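Local coordinates for protein arsenical resistance operon trans-acting repressor (Bacteroides vulgatus, PDB 3KTB) that probably binds DNA as a repressor of an arsenical resistance operon, and is built on a thioredoxin-like fold, at residues E28-R31 with I32-I36; T93-Q96 with M97-T101. One frame throughout, in Å; residues are numbered along the deposited sequence.

Contact 1. Residues E28-R31 with I32-I36; sequences ELMR and IAVVI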
ATOM      1  N   GLU A  28     -15.265 -35.823  18.597  1.00 61.57           N
ATOM      2  CA  GLU A  28     -15.693 -34.971  17.493  1.00 58.84           C
ATOM      3  C   GLU A  28     -14.473 -34.503  16.703  1.00 53.70           C
ATOM      4  O   GLU A  28     -14.459 -34.572  15.468  1.00 51.72           O
ATOM      5  CB  GLU A  28     -16.504 -33.772  18.001  1.00 62.68           C
ATOM      6  CG  GLU A  28     -17.963 -34.118  18.346  1.00 69.50           C
ATOM      7  CD  GLU A  28     -18.702 -34.683  17.145  1.00 70.42           C
ATOM      8  OE1 GLU A  28     -18.715 -35.930  16.959  1.00 68.05           O
ATOM      9  OE2 GLU A  28     -19.249 -33.867  16.373  1.00 69.50           O
ATOM     10  N   LEU A  29     -13.442 -34.048  17.414  1.00 50.18           N
ATOM     11  CA  LEU A  29     -12.241 -33.567  16.733  1.00 44.74           C
ATOM     12  C   LEU A  29     -11.645 -34.650  15.859  1.00 43.58           C
ATOM     13  O   LEU A  29     -11.142 -34.375  14.751  1.00 43.64           O
ATOM     14  CB  LEU A  29     -11.221 -33.009  17.718  1.00 40.73           C
ATOM     15  CG  LEU A  29     -11.603 -31.681  18.377  1.00 51.36           C
ATOM     16  CD1 LEU A  29     -10.725 -31.369  19.611  1.00 55.01           C
ATOM     17  CD2 LEU A  29     -11.547 -30.552  17.369  1.00 48.21           C
HETATM   18  N   MSE A  30     -11.701 -35.891  16.330  1.00 42.58           N
HETATM   19  CA  MSE A  30     -11.162 -36.981  15.521  1.00 42.45           C
HETATM   20  C   MSE A  30     -12.096 -37.247  14.338  1.00 47.80           C
HETATM   21  O   MSE A  30     -11.642 -37.481  13.209  1.00 44.34           O
HETATM   22  CB  MSE A  30     -10.950 -38.240  16.364  1.00 41.76           C
HETATM   23  CG  MSE A  30     -10.325 -39.423  15.629  1.00 34.83           C
HETATM   24 SE   MSE A  30      -8.500 -39.191  14.906  0.63 50.30          SE
HETATM   25  CE  MSE A  30      -7.561 -40.523  15.975  1.00120.64           C
ATOM     26  N   ARG A  31     -13.407 -37.175  14.575  1.00 46.68           N
ATOM     27  CA  ARG A  31     -14.347 -37.394  13.481  1.00 47.31           C
ATOM     28  C   ARG A  31     -14.067 -36.415  12.324  1.00 49.95           C
ATOM     29  O   ARG A  31     -13.856 -36.817  11.161  1.00 47.86           O
ATOM     30  CB  ARG A  31     -15.774 -37.237  13.962  1.00 48.11           C
ATOM     31  CG  ARG A  31     -16.799 -37.587  12.886  1.00 54.14           C
ATOM     32  CD  ARG A  31     -18.227 -37.453  13.405  1.00 59.54           C
ATOM     33  NE  ARG A  31     -18.506 -36.096  13.876  1.00 58.84           N
ATOM     34  CZ  ARG A  31     -18.686 -35.054  13.066  1.00 56.20           C
ATOM     35  NH1 ARG A  31     -18.933 -33.852  13.567  1.00 58.50           N
ATOM     36  NH2 ARG A  31     -18.616 -35.211  11.749  1.00 53.18           N
ATOM     37  N   ILE A  32     -14.045 -35.128  12.648  1.00 42.24           N
ATOM     38  CA  ILE A  32     -13.853 -34.105  11.628  1.00 40.31           C
ATOM     39  C   ILE A  32     -12.455 -34.147  10.985  1.00 45.53           C
ATOM     40  O   ILE A  32     -12.324 -33.933   9.773  1.00 44.06           O
ATOM     41  CB  ILE A  32     -14.237 -32.681  12.144  1.00 49.40           C
ATOM     42  CG1 ILE A  32     -14.478 -31.744  10.975  1.00 49.81           C
ATOM     43  CG2 ILE A  32     -13.183 -32.109  13.071  1.00 47.01           C
ATOM     44  CD1 ILE A  32     -15.787 -32.014  10.264  1.00 54.64           C
ATOM     45  N   ALA A  33     -11.417 -34.448  11.766  1.00 40.34           N
ATOM     46  CA  ALA A  33     -10.086 -34.598  11.173  1.00 41.95           C
ATOM     47  C   ALA A  33     -10.045 -35.748  10.166  1.00 41.45           C
ATOM     48  O   ALA A  33      -9.389 -35.666   9.124  1.00 35.43           O
ATOM     49  CB  ALA A  33      -9.025 -34.789  12.245  1.00 40.08           C
ATOM     50  N   VAL A  34     -10.742 -36.835  10.469  1.00 47.17           N
ATOM     51  CA  VAL A  34     -10.756 -37.971   9.552  1.00 43.72           C
ATOM     52  C   VAL A  34     -11.486 -37.589   8.264  1.00 44.78           C
ATOM     53  O   VAL A  34     -11.040 -37.923   7.161  1.00 40.53           O
ATOM     54  CB  VAL A  34     -11.473 -39.189  10.167  1.00 46.47           C
ATOM     55  CG1 VAL A  34     -11.871 -40.191   9.057  1.00 42.18           C
ATOM     56  CG2 VAL A  34     -10.583 -39.840  11.199  1.00 45.19           C
ATOM     57  N   VAL A  35     -12.611 -36.889   8.413  1.00 41.18           N
ATOM     58  CA  VAL A  35     -13.364 -36.420   7.261  1.00 42.24           C
ATOM     59  C   VAL A  35     -12.477 -35.515   6.397  1.00 40.66           C
ATOM     60  O   VAL A  35     -12.372 -35.710   5.192  1.00 40.94           O
ATOM     61  CB  VAL A  35     -14.639 -35.686   7.695  1.00 47.89           C
ATOM     62  CG1 VAL A  35     -15.143 -34.762   6.581  1.00 47.40           C
ATOM     63  CG2 VAL A  35     -15.738 -36.702   8.128  1.00 35.64           C
ATOM     64  N   ILE A  36     -11.809 -34.557   7.028  1.00 39.78           N
ATOM     65  CA  ILE A  36     -10.981 -33.595   6.301  1.00 40.13           C
ATOM     66  C   ILE A  36      -9.872 -34.271   5.501  1.00 39.56           C
ATOM     67  O   ILE A  36      -9.583 -33.899   4.364  1.00 35.06           O
ATOM     68  CB  ILE A  36     -10.407 -32.510   7.233  1.00 37.47           C
ATOM     69  CG1 ILE A  36     -11.533 -31.549   7.624  1.00 39.33           C
ATOM     70  CG2 ILE A  36      -9.301 -31.709   6.518  1.00 36.01           C
ATOM     71  CD1 ILE A  36     -11.154 -30.544   8.685  1.00 42.36           C
TER
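Four successive i to i+4 backbone hydrogen bonds carry the helix from 28-31 into 32-36, donated by Ile32, Ala33, Val34 and Val35 to the carbonyls of Glu28, Leu29, Met30 and Arg31; the first is nearly straight, Ile32 N to Glu28 O at 2.9 Å and 173°. This is the N-terminal part of the crossover helix between parallel strands 7-11 and 47-50. One turn apart, Met30, a selenomethionine, lays SE 4.3 Å from CG2 of Val34, a loose apolar contact. Ile32 turns CG2 back over the preceding turn, 3.5 Å from Leu29 O, while Ala33 rests CB on the same carbonyl oxygen. Within the first turn NE and NH1 of Arg31 form a bidentate salt bridge with the Glu28 carboxylate, NE to OE1 at 3.1 Å and NH1 to OE2 at 2.8 Å. Both oxygens lie close to the guanidinium plane, yet the nitrogens approach from above the carboxylate plane. With CG anti to the backbone N, Arg31 runs out straight, then bends at chi3 (59°), and this with the turn about chi4 brings NE and NH1 round to Glu28. NH1 also bonds Pro92 O. Met30 packs on Ala33 of the second subunit, and Val34 on its own counterpart there. The helix thus divides its chemistry: an apolar side serves the subunit interface, while the carboxylate probably steadies an arginine whose guanidinium has several partners.

Contact 2. Residues T93-Q96 with M97-T101; sequences TTKQ and MSEWT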
ATOM      1  N   THR A  93     -21.749 -32.152  11.046  1.00 58.45           N
ATOM      2  CA  THR A  93     -21.913 -33.590  10.964  1.00 59.78           C
ATOM      3  C   THR A  93     -21.337 -34.135   9.669  1.00 61.51           C
ATOM      4  O   THR A  93     -21.198 -33.418   8.666  1.00 58.83           O
ATOM      5  CB  THR A  93     -23.405 -33.972  10.990  1.00 63.98           C
ATOM      6  OG1 THR A  93     -24.052 -33.451   9.819  1.00 63.39           O
ATOM      7  CG2 THR A  93     -24.064 -33.412  12.234  1.00 61.18           C
ATOM      8  N   THR A  94     -21.031 -35.427   9.687  1.00 62.34           N
ATOM      9  CA  THR A  94     -20.568 -36.099   8.493  1.00 58.99           C
ATOM     10  C   THR A  94     -21.626 -36.062   7.378  1.00 61.31           C
ATOM     11  O   THR A  94     -21.285 -35.945   6.193  1.00 59.81           O
ATOM     12  CB  THR A  94     -20.070 -37.531   8.804  1.00 63.21           C
ATOM     13  OG1 THR A  94     -19.090 -37.468   9.854  1.00 61.84           O
ATOM     14  CG2 THR A  94     -19.413 -38.171   7.556  1.00 53.41           C
ATOM     15  N   LYS A  95     -22.902 -36.138   7.752  1.00 62.34           N
ATOM     16  CA  LYS A  95     -23.987 -36.016   6.782  1.00 65.74           C
ATOM     17  C   LYS A  95     -23.877 -34.708   5.986  1.00 58.60           C
ATOM     18  O   LYS A  95     -23.888 -34.724   4.749  1.00 57.85           O
ATOM     19  CB  LYS A  95     -25.361 -36.106   7.468  1.00 76.70           C
ATOM     20  CG  LYS A  95     -26.541 -35.975   6.500  1.00 82.17           C
ATOM     21  CD  LYS A  95     -27.883 -36.294   7.170  1.00 91.23           C
ATOM     22  CE  LYS A  95     -29.049 -36.191   6.174  1.00 95.44           C
ATOM     23  NZ  LYS A  95     -30.350 -36.681   6.743  1.00 98.99           N
ATOM     24  N   GLN A  96     -23.755 -33.584   6.694  1.00 57.19           N
ATOM     25  CA  GLN A  96     -23.560 -32.279   6.051  1.00 59.90           C
ATOM     26  C   GLN A  96     -22.304 -32.204   5.163  1.00 60.52           C
ATOM     27  O   GLN A  96     -22.388 -31.777   4.001  1.00 60.57           O
ATOM     28  CB  GLN A  96     -23.499 -31.166   7.095  1.00 61.30           C
ATOM     29  CG  GLN A  96     -24.723 -31.060   7.953  1.00 66.35           C
ATOM     30  CD  GLN A  96     -24.568 -30.006   9.029  1.00 71.17           C
ATOM     31  OE1 GLN A  96     -23.709 -30.117   9.906  1.00 65.61           O
ATOM     32  NE2 GLN A  96     -25.401 -28.973   8.970  1.00 77.13           N
HETATM   33  N   MSE A  97     -21.146 -32.593   5.709  1.00 51.36           N
HETATM   34  CA  MSE A  97     -19.909 -32.549   4.925  1.00 49.48           C
HETATM   35  C   MSE A  97     -20.133 -33.343   3.649  1.00 54.05           C
HETATM   36  O   MSE A  97     -19.762 -32.920   2.547  1.00 51.21           O
HETATM   37  CB  MSE A  97     -18.723 -33.124   5.706  1.00 46.22           C
HETATM   38  CG  MSE A  97     -18.410 -32.382   7.006  1.00 48.11           C
HETATM   39 SE   MSE A  97     -17.757 -30.572   6.624  0.69 53.61          SE
HETATM   40  CE  MSE A  97     -15.983 -31.092   5.909  1.00 48.35           C
ATOM     41  N   SER A  98     -20.770 -34.495   3.810  1.00 60.90           N
ATOM     42  CA  SER A  98     -21.049 -35.392   2.704  1.00 57.39           C
ATOM     43  C   SER A  98     -21.973 -34.704   1.689  1.00 60.69           C
ATOM     44  O   SER A  98     -21.812 -34.864   0.466  1.00 57.59           O
ATOM     45  CB  SER A  98     -21.681 -36.674   3.252  1.00 61.91           C
ATOM     46  OG  SER A  98     -21.621 -37.727   2.303  1.00 70.35           O
ATOM     47  N   GLU A  99     -22.927 -33.923   2.198  1.00 63.63           N
ATOM     48  CA  GLU A  99     -23.874 -33.235   1.331  1.00 71.77           C
ATOM     49  C   GLU A  99     -23.220 -32.049   0.632  1.00 62.77           C
ATOM     50  O   GLU A  99     -23.423 -31.841  -0.563  1.00 58.81           O
ATOM     51  CB  GLU A  99     -25.139 -32.812   2.097  1.00 84.65           C
ATOM     52  CG  GLU A  99     -26.215 -33.910   2.180  1.00 99.43           C
ATOM     53  CD  GLU A  99     -27.184 -33.746   3.370  1.00110.32           C
ATOM     54  OE1 GLU A  99     -28.111 -34.579   3.506  1.00110.51           O
ATOM     55  OE2 GLU A  99     -27.019 -32.797   4.175  1.00114.36           O
ATOM     56  N   TRP A 100     -22.417 -31.285   1.366  1.00 59.96           N
ATOM     57  CA  TRP A 100     -21.801 -30.081   0.804  1.00 62.77           C
ATOM     58  C   TRP A 100     -20.735 -30.402  -0.227  1.00 59.60           C
ATOM     59  O   TRP A 100     -20.323 -29.547  -1.021  1.00 56.06           O
ATOM     60  CB  TRP A 100     -21.144 -29.267   1.900  1.00 60.13           C
ATOM     61  CG  TRP A 100     -22.100 -28.696   2.834  1.00 61.50           C
ATOM     62  CD1 TRP A 100     -23.402 -28.355   2.577  1.00 61.17           C
ATOM     63  CD2 TRP A 100     -21.848 -28.362   4.199  1.00 59.47           C
ATOM     64  NE1 TRP A 100     -23.974 -27.828   3.709  1.00 67.72           N
ATOM     65  CE2 TRP A 100     -23.045 -27.821   4.721  1.00 66.30           C
ATOM     66  CE3 TRP A 100     -20.728 -28.466   5.032  1.00 55.36           C
ATOM     67  CZ2 TRP A 100     -23.155 -27.385   6.045  1.00 63.27           C
ATOM     68  CZ3 TRP A 100     -20.834 -28.038   6.340  1.00 65.00           C
ATOM     69  CH2 TRP A 100     -22.049 -27.500   6.835  1.00 66.46           C
ATOM     70  N   THR A 101     -20.317 -31.654  -0.218  1.00 55.10           N
ATOM     71  CA  THR A 101     -19.085 -32.061  -0.850  1.00 56.70           C
ATOM     72  C   THR A 101     -19.371 -33.056  -1.991  1.00 55.66           C
ATOM     73  O   THR A 101     -18.597 -33.203  -2.932  1.00 54.30           O
ATOM     74  CB  THR A 101     -18.205 -32.653   0.266  1.00 53.69           C
ATOM     75  OG1 THR A 101     -17.007 -31.878   0.427  1.00 55.25           O
ATOM     76  CG2 THR A 101     -17.918 -34.076   0.041  1.00 44.03           C
TER
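Gln96 and Trp100, one turn apart, run alongside each other in the same direction, with CB of Gln96 3.9 Å from the centroid of the six-membered ring of Trp100 and almost on its normal. This CH-pi contact is joined on the same face by Gln96 O, which sits above the ring toward its rim and also accepts the backbone N of Trp100 at 2.7 Å. The amide plane is turned 37° from the indole, so the two are not stacked flat. Gln96 sets CG beside its own backbone N (chi1 -59°), and from there the amide reaches back to the helix start: OE1 takes Thr93 N on an in-plane lone pair at 3.0 Å. In return Thr93 OG1 accepts Gln96 N at 3.1 Å and 171°, completing a capping box. On the outer side the extended Lys95 crosses Glu99, CE 3.3 Å from OE1, but NZ stays 4.5 Å from that oxygen, too far for a salt bridge. Met97, a selenomethionine, folds at chi2 and chi3 and packs on Leu39 and Ile7. Gln96 therefore does two jobs: its polar end helps close the helix N-terminus, and its CB lies over one face of an indole that also packs on strand 84-87.

Contact 1 precedes contact 2 along the chain, and their centres are about 12 Å apart. The first lies on helix 27-41, the crossover of the beta-alpha-beta unit formed with strands 7-11 and 47-50; the second lies on the last helix, 94-101, which follows strand 84-87 at one edge of the four-stranded mixed sheet. That unit and the strand order 2-1-3-4 are in keeping with a thioredoxin-like fold. The helices meet directly: Arg31 NH2 probably hydrogen-bonds Thr94 OG1 at 3.0 Å, and Val35 CG1 packs 3.8 Å from Met97 CE. Polar and apolar contacts thus join the first half of helix 94-101 to helix 27-41, a different part of whose surface, with Met30 and Val34, meets the second subunit.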